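Local coordinates for protein homocitrate synthase (Sulfolobus acidocaldarius, PDB 6KTQ) that catalyses the aldol-type condensation of 2-oxoglutarate with acetyl-CoA to give homocitrate, the first step of lysine biosynthesis through alpha-aminoadipate, at residues Ile126-Gly129 against His134-Ala137; Arg148-Thr153 against Lys184-Ala189; Phe166-Ala171 against Gln177-Val182; Val194-Thr199 against Arg209-Asp214. All coordinates share one frame; numbering follows the deposited sequence.

Contact 1. Residues Ile126-Gly129 against His134-Ala137. With COA (coenzyme A), chain E.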
# COMPACT_ATOMS: atom_id res chain seq x y z
N ILE A 126 2.23 29.50 -1.75
CA ILE A 126 2.77 30.13 -2.93
C ILE A 126 2.57 29.20 -4.09
O ILE A 126 2.95 28.03 -4.02
CB ILE A 126 4.27 30.45 -2.80
CG1 ILE A 126 4.51 31.47 -1.68
CG2 ILE A 126 4.80 30.97 -4.12
CD1 ILE A 126 5.97 31.63 -1.30
N PHE A 127 1.97 29.72 -5.15
CA PHE A 127 1.72 28.94 -6.35
C PHE A 127 2.59 29.37 -7.51
O PHE A 127 2.97 30.53 -7.60
CB PHE A 127 0.22 28.98 -6.74
CG PHE A 127 -0.33 30.36 -6.99
CD1 PHE A 127 -0.87 31.11 -5.95
CD2 PHE A 127 -0.35 30.87 -8.28
CE1 PHE A 127 -1.40 32.37 -6.19
CE2 PHE A 127 -0.88 32.12 -8.54
CZ PHE A 127 -1.39 32.88 -7.50
N TYR A 128 2.94 28.42 -8.37
CA TYR A 128 3.62 28.73 -9.62
C TYR A 128 3.34 27.61 -10.59
O TYR A 128 3.24 26.45 -10.21
CB TYR A 128 5.14 28.87 -9.40
CG TYR A 128 5.87 29.79 -10.36
CD1 TYR A 128 6.00 31.16 -10.08
CD2 TYR A 128 6.47 29.30 -11.51
CE1 TYR A 128 6.68 32.01 -10.97
CE2 TYR A 128 7.15 30.14 -12.40
CZ TYR A 128 7.25 31.48 -12.12
OH TYR A 128 7.91 32.29 -13.01
N GLY A 129 3.27 27.97 -11.87
CA GLY A 129 2.92 27.05 -12.92
C GLY A 129 4.19 26.39 -13.40
O GLY A 129 5.09 27.06 -13.86
N HIS A 134 2.75 26.51 -19.04
CA HIS A 134 2.69 27.60 -18.06
C HIS A 134 4.00 28.38 -18.02
O HIS A 134 3.98 29.61 -17.98
CB HIS A 134 2.37 27.09 -16.66
CG HIS A 134 0.91 26.87 -16.42
ND1 HIS A 134 0.10 26.22 -17.32
CD2 HIS A 134 0.12 27.21 -15.38
CE1 HIS A 134 -1.13 26.17 -16.85
NE2 HIS A 134 -1.15 26.77 -15.67
N LEU A 135 5.13 27.68 -18.00
CA LEU A 135 6.44 28.37 -17.98
C LEU A 135 6.61 29.29 -19.18
O LEU A 135 7.06 30.43 -19.04
CB LEU A 135 7.59 27.36 -17.93
CG LEU A 135 7.72 26.55 -16.66
CD1 LEU A 135 8.66 25.38 -16.90
CD2 LEU A 135 8.19 27.40 -15.50
N LYS A 136 6.26 28.80 -20.36
CA LYS A 136 6.39 29.59 -21.57
C LYS A 136 5.32 30.67 -21.68
O LYS A 136 5.62 31.86 -21.72
CB LYS A 136 6.34 28.68 -22.80
CG LYS A 136 6.44 29.45 -24.11
CD LYS A 136 6.43 28.54 -25.32
CE LYS A 136 6.40 29.37 -26.60
NZ LYS A 136 6.15 28.51 -27.80
N ALA A 137 4.06 30.24 -21.73
CA ALA A 137 2.95 31.12 -22.06
C ALA A 137 2.50 32.02 -20.94
O ALA A 137 2.01 33.11 -21.19
CB ALA A 137 1.75 30.30 -22.55
N1A COA E . 3.95 34.19 -9.52
C2A COA E . 4.38 35.38 -10.01
N3A COA E . 3.74 36.05 -11.02
C4A COA E . 2.65 35.52 -11.62
C5A COA E . 2.14 34.24 -11.14
C6A COA E . 2.87 33.58 -10.04
N6A COA E . 2.42 32.39 -9.58
N7A COA E . 1.05 33.96 -11.88
C8A COA E . 0.89 34.98 -12.78
N9A COA E . 1.85 35.89 -12.62
C1B COA E . 1.97 37.18 -13.30
C2B COA E . 1.98 37.14 -14.81
O2B COA E . 3.25 36.80 -15.35
C3B COA E . 1.59 38.57 -15.09
O3B COA E . 2.60 39.51 -14.80
P3B COA E . 2.79 40.78 -15.75
O7A COA E . 4.22 41.09 -15.50
O8A COA E . 1.78 41.76 -15.19
O9A COA E . 2.47 40.32 -17.14
C4B COA E . 0.48 38.82 -14.11
O4B COA E . 0.81 37.97 -12.98
C5B COA E . -0.71 38.51 -15.01
O5B COA E . -1.94 38.84 -14.51
P1A COA E . -2.78 40.21 -14.52
O1A COA E . -3.94 39.53 -13.89
O2A COA E . -2.93 40.89 -15.86
O3A COA E . -1.89 41.09 -13.51
P2A COA E . -2.37 42.24 -12.54
O4A COA E . -3.22 43.22 -13.31
O5A COA E . -1.16 42.69 -11.77
O6A COA E . -3.28 41.52 -11.45
CBP COA E . -3.83 39.98 -9.67
CCP COA E . -2.74 40.48 -10.62
CDP COA E . -3.30 38.84 -8.78
CEP COA E . -4.26 41.14 -8.77
CAP COA E . -5.01 39.55 -10.54
OAP COA E . -4.63 38.65 -11.59
C9P COA E . -6.06 38.88 -9.71
O9P COA E . -6.70 39.55 -8.93
N8P COA E . -6.20 37.57 -9.89
C7P COA E . -7.17 36.74 -9.19
C6P COA E . -6.45 35.66 -8.37
C5P COA E . -5.78 34.68 -9.30
O5P COA E . -5.56 34.99 -10.48
N4P COA E . -5.44 33.49 -8.77
C3P COA E . -4.70 32.52 -9.58
C2P COA E . -4.63 31.12 -8.99
S1P COA E . -3.48 30.20 -10.05
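The ring of Tyr-128 meets Leu-135 at its edge, where CE2 of Tyr-128 lies 4.3 Å from CD2 of Leu-135, close to the ring plane. Obliquely to the same ring comes the adenine of coenzyme A, with its N1A 3.7 Å from CD1 of Tyr-128, and His-139 stacks on the tyrosine as well. The imidazole of His-134 is oblique to its neighbour: its CD2 approaches CA of Gly-129 at 3.7 Å, made possible by the missing side chain of the glycine. One face of the Phe-127 ring carries C2P of the pantetheine arm, 3.9 Å above the plane and displaced toward the rim; CG of Phe-127, between the backbone N and the carbonyl carbon (chi1 59°), stands the ring beside that arm. These residues end strand 123-129 of the TIM barrel, and helix 132-138 follows its C-terminal end, where the active sites of such barrels lie. The strand backbone reads the cofactor too: N6A of coenzyme A donates to O of Phe-127 at 2.8 Å, with an N-H...O angle of 148°. Beyond it, O of Gly-129 is buried against CD2 of Leu-135 at 3.5 Å and has no polar partner in the model.

Contact 2. Residues Arg148-Thr153 against Lys184-Ala189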
# COMPACT_ATOMS: atom_id res chain seq x y z
N ARG A 148 14.79 29.13 -9.52
CA ARG A 148 15.33 30.22 -8.72
C ARG A 148 14.24 31.08 -8.10
O ARG A 148 14.30 31.39 -6.92
CB ARG A 148 16.28 31.10 -9.55
CG ARG A 148 17.67 30.50 -9.77
CD ARG A 148 18.60 31.42 -10.57
NE ARG A 148 18.58 31.09 -12.01
CZ ARG A 148 18.22 31.92 -13.00
NH1 ARG A 148 17.86 33.18 -12.77
NH2 ARG A 148 18.24 31.47 -14.25
N SER A 149 13.24 31.47 -8.89
CA SER A 149 12.16 32.34 -8.39
C SER A 149 11.44 31.65 -7.25
O SER A 149 11.16 32.25 -6.21
CB SER A 149 11.13 32.69 -9.46
OG SER A 149 11.72 33.14 -10.65
N ILE A 150 11.16 30.37 -7.45
CA ILE A 150 10.43 29.59 -6.46
C ILE A 150 11.26 29.43 -5.18
O ILE A 150 10.76 29.68 -4.07
CB ILE A 150 9.99 28.25 -7.10
CG1 ILE A 150 8.81 28.52 -8.03
CG2 ILE A 150 9.63 27.23 -6.07
CD1 ILE A 150 8.69 27.51 -9.14
N ALA A 151 12.53 29.04 -5.33
CA ALA A 151 13.40 28.96 -4.16
C ALA A 151 13.44 30.29 -3.40
O ALA A 151 13.28 30.31 -2.19
CB ALA A 151 14.81 28.55 -4.55
N GLU A 152 13.63 31.39 -4.11
CA GLU A 152 13.77 32.69 -3.42
C GLU A 152 12.50 33.07 -2.68
O GLU A 152 12.52 33.48 -1.51
CB GLU A 152 14.14 33.78 -4.42
CG GLU A 152 15.57 33.61 -4.92
CD GLU A 152 15.97 34.61 -5.99
OE1 GLU A 152 17.12 34.49 -6.47
OE2 GLU A 152 15.15 35.50 -6.36
N THR A 153 11.36 32.91 -3.36
CA THR A 153 10.10 33.33 -2.77
C THR A 153 9.71 32.43 -1.65
O THR A 153 9.24 32.91 -0.63
CB THR A 153 8.98 33.44 -3.82
OG1 THR A 153 8.94 32.26 -4.62
CG2 THR A 153 9.24 34.62 -4.72
N LYS A 184 12.15 19.17 -4.71
CA LYS A 184 13.43 19.22 -3.98
C LYS A 184 13.78 20.66 -3.69
O LYS A 184 14.16 21.00 -2.57
CB LYS A 184 14.56 18.62 -4.81
CG LYS A 184 14.47 17.12 -4.95
CD LYS A 184 15.51 16.60 -5.93
CE LYS A 184 15.28 15.13 -6.25
NZ LYS A 184 16.04 14.73 -7.46
N THR A 185 13.66 21.49 -4.71
CA THR A 185 13.93 22.92 -4.57
C THR A 185 13.12 23.54 -3.44
O THR A 185 13.68 24.13 -2.52
CB THR A 185 13.68 23.66 -5.90
OG1 THR A 185 14.48 23.09 -6.93
CG2 THR A 185 13.98 25.13 -5.78
N VAL A 186 11.79 23.36 -3.46
CA VAL A 186 10.96 24.02 -2.44
C VAL A 186 11.12 23.41 -1.06
O VAL A 186 11.06 24.13 -0.04
CB VAL A 186 9.46 24.07 -2.83
CG1 VAL A 186 9.30 24.83 -4.13
CG2 VAL A 186 8.86 22.67 -2.92
N ARG A 187 11.33 22.10 -1.02
CA ARG A 187 11.72 21.45 0.22
C ARG A 187 12.97 22.12 0.82
O ARG A 187 12.95 22.60 1.95
CB ARG A 187 11.96 19.96 -0.03
CG ARG A 187 12.29 19.18 1.23
CD ARG A 187 13.71 18.69 1.24
NE ARG A 187 13.87 17.51 0.39
CZ ARG A 187 14.76 17.38 -0.60
NH1 ARG A 187 14.81 16.25 -1.31
NH2 ARG A 187 15.60 18.35 -0.89
N ASP A 188 14.05 22.17 0.04
CA ASP A 188 15.31 22.79 0.51
C ASP A 188 15.10 24.23 0.97
O ASP A 188 15.72 24.68 1.93
CB ASP A 188 16.38 22.74 -0.57
CG ASP A 188 16.87 21.32 -0.87
OD1 ASP A 188 16.55 20.39 -0.10
OD2 ASP A 188 17.58 21.14 -1.88
N ALA A 189 14.19 24.95 0.30
CA ALA A 189 13.92 26.34 0.63
C ALA A 189 13.00 26.55 1.83
O ALA A 189 12.81 27.69 2.27
CB ALA A 189 13.35 27.05 -0.59
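Ala-151 sits between Thr-185 and Ala-189, which lie one helical turn apart on the partner helix. Its CB touches the methyl CG2 of Thr-185 at 3.7 Å, while its carbonyl oxygen O lies 3.6 Å from CB of Ala-189. The small side chains let the backbones come close, with CA of Ala-151 5.5 Å from CA of Ala-189. Next to them, on the side facing the barrel, Ile-150 and Val-186 are neighbours, though the modelled approach of their methyls is too short to be trusted.

The torsions of Thr-185 sort its two branches. Its methyl lies opposite the backbone N and reaches Ala-151, whereas its hydroxyl, at chi1 -57°, is beside that N and bonds back to O of Glu-181 in the preceding turn. The contact is thus made by the apolar branch. Thr-153 has a comparable bond within its own helix, OG1 donating to O of Ser-149 at 2.7 Å; the same oxygen also accepts from N of Thr-153, and the two donors reach it from opposite faces of the carbonyl plane.

Further out, O of Ala-151 is hydrogen-bonded to OG of Ser-155, Phe-166 of strand 163-169 underlies both Ile-150 and Val-186, and Leu-147 touches Thr-185. The two axes approach to 8.7 Å and cross at -22°, nearly parallel, as expected of consecutive helices in the outer layer of a TIM barrel.

Contact 3. Residues Phe166-Ala171 against Gln177-Val182. With AKG (2-oxoglutaric acid), chain D; COA (coenzyme A), chain E.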
# COMPACT_ATOMS: atom_id res chain seq x y z
N PHE A 166 3.93 25.08 -1.12
CA PHE A 166 4.13 25.44 -2.49
C PHE A 166 3.10 24.68 -3.30
O PHE A 166 2.96 23.49 -3.13
CB PHE A 166 5.53 25.07 -3.00
CG PHE A 166 5.68 25.30 -4.46
CD1 PHE A 166 5.77 26.59 -4.95
CD2 PHE A 166 5.65 24.23 -5.36
CE1 PHE A 166 5.85 26.82 -6.30
CE2 PHE A 166 5.74 24.45 -6.72
CZ PHE A 166 5.84 25.75 -7.19
N THR A 167 2.40 25.38 -4.19
CA THR A 167 1.48 24.73 -5.11
C THR A 167 2.11 24.63 -6.47
O THR A 167 2.49 25.64 -7.06
CB THR A 167 0.16 25.51 -5.21
OG1 THR A 167 -0.53 25.41 -3.98
CG2 THR A 167 -0.72 24.94 -6.30
N ALA A 168 2.23 23.40 -6.95
CA ALA A 168 2.72 23.14 -8.26
C ALA A 168 1.53 23.13 -9.21
O ALA A 168 0.82 22.14 -9.34
CB ALA A 168 3.46 21.82 -8.31
N GLU A 169 1.32 24.28 -9.86
CA GLU A 169 0.19 24.46 -10.73
C GLU A 169 0.46 23.76 -12.05
O GLU A 169 1.59 23.79 -12.58
CB GLU A 169 -0.08 25.96 -10.90
CG GLU A 169 -1.23 26.32 -11.79
CD GLU A 169 -1.54 27.81 -11.78
OE1 GLU A 169 -2.73 28.16 -12.01
OE2 GLU A 169 -0.61 28.64 -11.58
N ASP A 170 -0.59 23.12 -12.58
CA ASP A 170 -0.51 22.27 -13.78
C ASP A 170 0.55 21.16 -13.66
O ASP A 170 1.14 20.73 -14.65
CB ASP A 170 -0.25 23.11 -15.02
CG ASP A 170 -0.77 22.48 -16.28
OD1 ASP A 170 -1.62 21.58 -16.25
OD2 ASP A 170 -0.31 22.90 -17.35
N ALA A 171 0.74 20.71 -12.43
CA ALA A 171 1.66 19.61 -12.14
C ALA A 171 1.31 18.36 -12.91
O ALA A 171 2.20 17.61 -13.31
CB ALA A 171 1.65 19.29 -10.67
N GLN A 177 10.14 14.61 -14.30
CA GLN A 177 11.48 14.88 -13.82
C GLN A 177 11.61 16.29 -13.28
O GLN A 177 12.22 16.52 -12.24
CB GLN A 177 12.51 14.69 -14.94
CG GLN A 177 13.79 14.09 -14.43
CD GLN A 177 13.54 12.72 -13.84
OE1 GLN A 177 14.09 12.36 -12.79
NE2 GLN A 177 12.69 11.94 -14.51
N TYR A 178 11.02 17.24 -14.00
CA TYR A 178 11.06 18.63 -13.55
C TYR A 178 10.26 18.80 -12.27
O TYR A 178 10.73 19.42 -11.32
CB TYR A 178 10.56 19.58 -14.63
CG TYR A 178 10.67 21.03 -14.23
CD1 TYR A 178 11.93 21.62 -13.93
CD2 TYR A 178 9.55 21.84 -14.17
CE1 TYR A 178 12.03 22.95 -13.57
CE2 TYR A 178 9.64 23.17 -13.82
CZ TYR A 178 10.87 23.73 -13.52
OH TYR A 178 10.92 25.07 -13.18
N LEU A 179 9.06 18.23 -12.23
CA LEU A 179 8.28 18.25 -10.99
C LEU A 179 9.09 17.78 -9.79
O LEU A 179 9.03 18.37 -8.71
CB LEU A 179 7.00 17.41 -11.15
CG LEU A 179 6.11 17.33 -9.91
CD1 LEU A 179 5.69 18.71 -9.46
CD2 LEU A 179 4.90 16.45 -10.20
N LEU A 180 9.86 16.71 -9.94
CA LEU A 180 10.65 16.20 -8.83
C LEU A 180 11.70 17.24 -8.40
O LEU A 180 11.94 17.44 -7.21
CB LEU A 180 11.35 14.88 -9.23
CG LEU A 180 10.45 13.65 -9.50
CD1 LEU A 180 11.27 12.41 -9.87
CD2 LEU A 180 9.59 13.36 -8.28
N GLU A 181 12.34 17.86 -9.38
CA GLU A 181 13.33 18.94 -9.16
C GLU A 181 12.65 20.13 -8.43
O GLU A 181 13.18 20.69 -7.46
CB GLU A 181 13.96 19.44 -10.49
CG GLU A 181 14.67 18.42 -11.40
CD GLU A 181 15.04 18.96 -12.80
OE1 GLU A 181 14.81 18.27 -13.84
OE2 GLU A 181 15.59 20.10 -12.86
N VAL A 182 11.45 20.48 -8.90
CA VAL A 182 10.67 21.54 -8.24
C VAL A 182 10.47 21.21 -6.78
O VAL A 182 10.68 22.07 -5.91
CB VAL A 182 9.30 21.76 -8.93
CG1 VAL A 182 8.41 22.65 -8.07
CG2 VAL A 182 9.50 22.35 -10.31
C1 AKG D . -4.85 25.40 -9.58
O1 AKG D . -5.73 24.66 -10.05
O2 AKG D . -3.73 25.46 -10.13
C2 AKG D . -5.16 26.19 -8.37
O5 AKG D . -6.26 26.75 -8.25
C3 AKG D . -4.13 26.28 -7.25
C4 AKG D . -4.40 25.09 -6.32
C5 AKG D . -3.61 25.05 -5.01
O3 AKG D . -3.38 23.90 -4.54
O4 AKG D . -3.22 26.13 -4.47
N1A COA E . 3.95 34.19 -9.52
C2A COA E . 4.38 35.38 -10.01
N3A COA E . 3.74 36.05 -11.02
C4A COA E . 2.65 35.52 -11.62
C5A COA E . 2.14 34.24 -11.14
C6A COA E . 2.87 33.58 -10.04
N6A COA E . 2.42 32.39 -9.58
N7A COA E . 1.05 33.96 -11.88
C8A COA E . 0.89 34.98 -12.78
N9A COA E . 1.85 35.89 -12.62
C1B COA E . 1.97 37.18 -13.30
C2B COA E . 1.98 37.14 -14.81
O2B COA E . 3.25 36.80 -15.35
C3B COA E . 1.59 38.57 -15.09
O3B COA E . 2.60 39.51 -14.80
P3B COA E . 2.79 40.78 -15.75
O7A COA E . 4.22 41.09 -15.50
O8A COA E . 1.78 41.76 -15.19
O9A COA E . 2.47 40.32 -17.14
C4B COA E . 0.48 38.82 -14.11
O4B COA E . 0.81 37.97 -12.98
C5B COA E . -0.71 38.51 -15.01
O5B COA E . -1.94 38.84 -14.51
P1A COA E . -2.78 40.21 -14.52
O1A COA E . -3.94 39.53 -13.89
O2A COA E . -2.93 40.89 -15.86
O3A COA E . -1.89 41.09 -13.51
P2A COA E . -2.37 42.24 -12.54
O4A COA E . -3.22 43.22 -13.31
O5A COA E . -1.16 42.69 -11.77
O6A COA E . -3.28 41.52 -11.45
CBP COA E . -3.83 39.98 -9.67
CCP COA E . -2.74 40.48 -10.62
CDP COA E . -3.30 38.84 -8.78
CEP COA E . -4.26 41.14 -8.77
CAP COA E . -5.01 39.55 -10.54
OAP COA E . -4.63 38.65 -11.59
C9P COA E . -6.06 38.88 -9.71
O9P COA E . -6.70 39.55 -8.93
N8P COA E . -6.20 37.57 -9.89
C7P COA E . -7.17 36.74 -9.19
C6P COA E . -6.45 35.66 -8.37
C5P COA E . -5.78 34.68 -9.30
O5P COA E . -5.56 34.99 -10.48
N4P COA E . -5.44 33.49 -8.77
C3P COA E . -4.70 32.52 -9.58
C2P COA E . -4.63 31.12 -8.99
S1P COA E . -3.48 30.20 -10.05
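Val-182 and Leu-179, one turn apart on helix 176-189, are the two bumps that this helix presses onto strand 163-169 and the turn after it, in the first half of a beta-alpha-beta unit of the TIM barrel. The methyl CG1 of Val-182 is set against the far part of the Phe-166 ring, 3.5 Å from CE2 of Phe-166, and the two side chains cross at about a right angle. CB of Phe-166 already faces the helix, and with CG opposite the backbone N (chi1 173°) the ring lies along the strand toward its C-terminal end, which brings CE2 and CZ against Val-182. The second bump is CD1 of Leu-179, which bears on two methyls, CB of Ala-168 at 4.0 Å and CB of Ala-171 at 4.3 Å. Those alanines are the first and last residues of a type II turn, and their small size makes the shallow seat into which the leucine branch settles. The other methyl of Val-182, CG2, is used within the helix, 3.6 Å above one face of the Tyr-178 ring and toward its rim.

Thr-167 and Glu-169 look the other way, into the barrel. Glu-169 runs extended beyond CG toward 2-oxoglutarate and the thiol end of coenzyme A, and its OE2 forms a salt bridge with Lys-138. In the turn at the barrel's end, Asp-170 pairs through OD1 with NE of Arg-173 in a salt bridge and through OD2 with OG of Ser-131 in a hydrogen bond. Thr-167 places its hydroxyl beside the substrate, where OG1 of Thr-167, also bonded to NE of Arg-165, donates to O4 of 2-oxoglutarate at 2.8 Å.

Contact 4. Residues Val194-Thr199 against Arg209-Asp214. With AKG (2-oxoglutaric acid), chain D; SO4 (sulfate ion), chain J.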
# COMPACT_ATOMS: atom_id res chain seq x y z
N VAL A 194 3.44 20.40 -0.15
CA VAL A 194 3.35 20.69 -1.57
C VAL A 194 1.96 20.26 -2.04
O VAL A 194 1.55 19.12 -1.78
CB VAL A 194 4.40 19.98 -2.40
CG1 VAL A 194 4.12 20.13 -3.88
CG2 VAL A 194 5.80 20.53 -2.09
N SER A 195 1.26 21.15 -2.74
CA SER A 195 0.01 20.78 -3.41
C SER A 195 0.28 20.45 -4.85
O SER A 195 0.89 21.25 -5.62
CB SER A 195 -1.05 21.89 -3.34
OG SER A 195 -2.18 21.55 -4.17
N ILE A 196 -0.18 19.26 -5.23
CA ILE A 196 -0.11 18.79 -6.60
C ILE A 196 -1.47 19.18 -7.22
O ILE A 196 -2.52 18.68 -6.78
CB ILE A 196 0.13 17.26 -6.64
CG1 ILE A 196 1.44 16.87 -5.91
CG2 ILE A 196 0.10 16.70 -8.06
CD1 ILE A 196 2.71 17.46 -6.51
N ALA A 197 -1.45 20.08 -8.20
CA ALA A 197 -2.68 20.63 -8.77
C ALA A 197 -2.98 20.04 -10.11
O ALA A 197 -2.21 20.15 -11.06
CB ALA A 197 -2.60 22.15 -8.88
N ASP A 198 -4.12 19.37 -10.16
CA ASP A 198 -4.65 18.91 -11.41
C ASP A 198 -5.53 20.06 -11.90
O ASP A 198 -6.78 20.02 -11.83
CB ASP A 198 -5.44 17.65 -11.22
CG ASP A 198 -5.86 17.03 -12.51
OD1 ASP A 198 -5.29 17.36 -13.59
OD2 ASP A 198 -6.80 16.20 -12.44
N THR A 199 -4.84 21.08 -12.36
CA THR A 199 -5.41 22.36 -12.78
C THR A 199 -6.52 22.23 -13.83
O THR A 199 -7.52 22.96 -13.75
CB THR A 199 -4.27 23.24 -13.31
OG1 THR A 199 -3.31 23.37 -12.27
CG2 THR A 199 -4.77 24.63 -13.74
N ARG A 209 -3.09 7.53 -7.95
CA ARG A 209 -2.61 6.75 -6.82
C ARG A 209 -1.11 6.48 -6.90
O ARG A 209 -0.39 6.62 -5.90
CB ARG A 209 -3.36 5.42 -6.75
CG ARG A 209 -2.94 4.56 -5.56
CD ARG A 209 -3.52 3.16 -5.65
NE ARG A 209 -2.62 2.18 -5.04
CZ ARG A 209 -1.49 1.72 -5.60
NH1 ARG A 209 -0.74 0.84 -4.94
NH2 ARG A 209 -1.09 2.14 -6.82
N GLU A 210 -0.67 6.13 -8.10
CA GLU A 210 0.72 5.86 -8.41
C GLU A 210 1.54 7.10 -8.20
O GLU A 210 2.65 7.02 -7.67
CB GLU A 210 0.86 5.44 -9.87
CG GLU A 210 0.30 4.07 -10.16
CD GLU A 210 0.14 3.78 -11.63
OE1 GLU A 210 0.48 4.63 -12.49
OE2 GLU A 210 -0.37 2.70 -11.93
N LEU A 211 1.01 8.23 -8.65
CA LEU A 211 1.72 9.50 -8.56
C LEU A 211 2.01 9.83 -7.10
O LEU A 211 3.15 10.13 -6.72
CB LEU A 211 0.92 10.62 -9.25
CG LEU A 211 1.39 12.07 -9.06
CD1 LEU A 211 2.78 12.29 -9.61
CD2 LEU A 211 0.41 13.05 -9.71
N PHE A 212 1.00 9.74 -6.27
CA PHE A 212 1.17 10.08 -4.86
C PHE A 212 1.96 9.04 -4.06
O PHE A 212 2.64 9.38 -3.09
CB PHE A 212 -0.17 10.38 -4.22
CG PHE A 212 -0.67 11.76 -4.54
CD1 PHE A 212 -1.34 12.01 -5.71
CD2 PHE A 212 -0.40 12.82 -3.69
CE1 PHE A 212 -1.78 13.30 -6.04
CE2 PHE A 212 -0.83 14.09 -3.98
CZ PHE A 212 -1.51 14.33 -5.16
N LYS A 213 1.81 7.77 -4.44
CA LYS A 213 2.64 6.72 -3.84
C LYS A 213 4.11 7.04 -4.12
O LYS A 213 4.92 7.04 -3.21
CB LYS A 213 2.27 5.37 -4.45
CG LYS A 213 2.61 4.16 -3.62
CD LYS A 213 1.86 2.95 -4.19
CE LYS A 213 2.67 1.67 -4.05
NZ LYS A 213 2.89 1.38 -2.61
N ASP A 214 4.44 7.32 -5.37
CA ASP A 214 5.81 7.68 -5.75
C ASP A 214 6.31 8.93 -5.02
O ASP A 214 7.35 8.87 -4.35
CB ASP A 214 5.95 7.84 -7.25
CG ASP A 214 7.40 7.97 -7.70
OD1 ASP A 214 8.24 7.15 -7.30
OD2 ASP A 214 7.72 8.88 -8.47
C1 AKG D . -4.85 25.40 -9.58
O1 AKG D . -5.73 24.66 -10.05
O2 AKG D . -3.73 25.46 -10.13
C2 AKG D . -5.16 26.19 -8.37
O5 AKG D . -6.26 26.75 -8.25
C3 AKG D . -4.13 26.28 -7.25
C4 AKG D . -4.40 25.09 -6.32
C5 AKG D . -3.61 25.05 -5.01
O3 AKG D . -3.38 23.90 -4.54
O4 AKG D . -3.22 26.13 -4.47
S SO4 J . -0.34 -0.46 -1.67
O1 SO4 J . -0.53 -1.01 -0.31
O2 SO4 J . -1.59 -0.60 -2.46
O3 SO4 J . -0.01 0.97 -1.55
O4 SO4 J . 0.77 -1.14 -2.37
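Ile-196 supplies the whole strand side of the apolar packing. CB of Ile-196, oblique to the ring of Phe-212, lies 3.7 Å from its CZ; the two side chains slide past each other in opposite directions. CG2 of Ile-196, turned opposite the backbone N while CG1 sits beside it (chi1 -59°), meets CD2 of Leu-211 at 4.0 Å. Phe-212 also packs on Phe-224 and Ala-242.

Hydrogen bonds to the substrate come from the other side of the strand. OG of Ser-195 donates to O3 of 2-oxoglutarate at 2.7 Å, and OG1 of Thr-199 donates to O2 of the other carboxylate at 3.0 Å. OG1 of Thr-199 is itself bonded to N of Asp-170.

Charged hydrogen bonds from helix 205-218 hold a sulfate, probably from the crystallisation liquor. NH1 of Arg-209 donates to its O2 at 3.0 Å and 164°, the anion lying at the guanidinium edge, and NZ of Lys-213 reaches its O3 at 3.1 Å. NH2 of Arg-209 of the second subunit shares the ion.

This TIM-barrel beta-alpha unit therefore divides its chemistry: an oily back of the strand holds the helix, while Ser-195 on its inner face and Thr-199 just past its end together hold both carboxylates of 2-oxoglutarate.

Contacts 1, 3 and 4 follow one arc of the barrel wall, from strand 123-129 through 163-169 to 193-198. Contacts 1 and 3 have centres 10 Å apart and are joined through neighbouring strands, N of Thr-167 lying 2.7 Å from O of Ile-126. Contacts 3 and 4, also 10 Å apart, are joined in the same way, N of Ala-168 being 2.9 Å from O of Ser-195. Contact 2 lies outside this wall and shares helix 176-189 with contact 3; its Val-186 also touches Val-194 of contact 4. Coenzyme A is met by contacts 1 and 3 and 2-oxoglutarate by contacts 3 and 4, making contact 3 the one common to both.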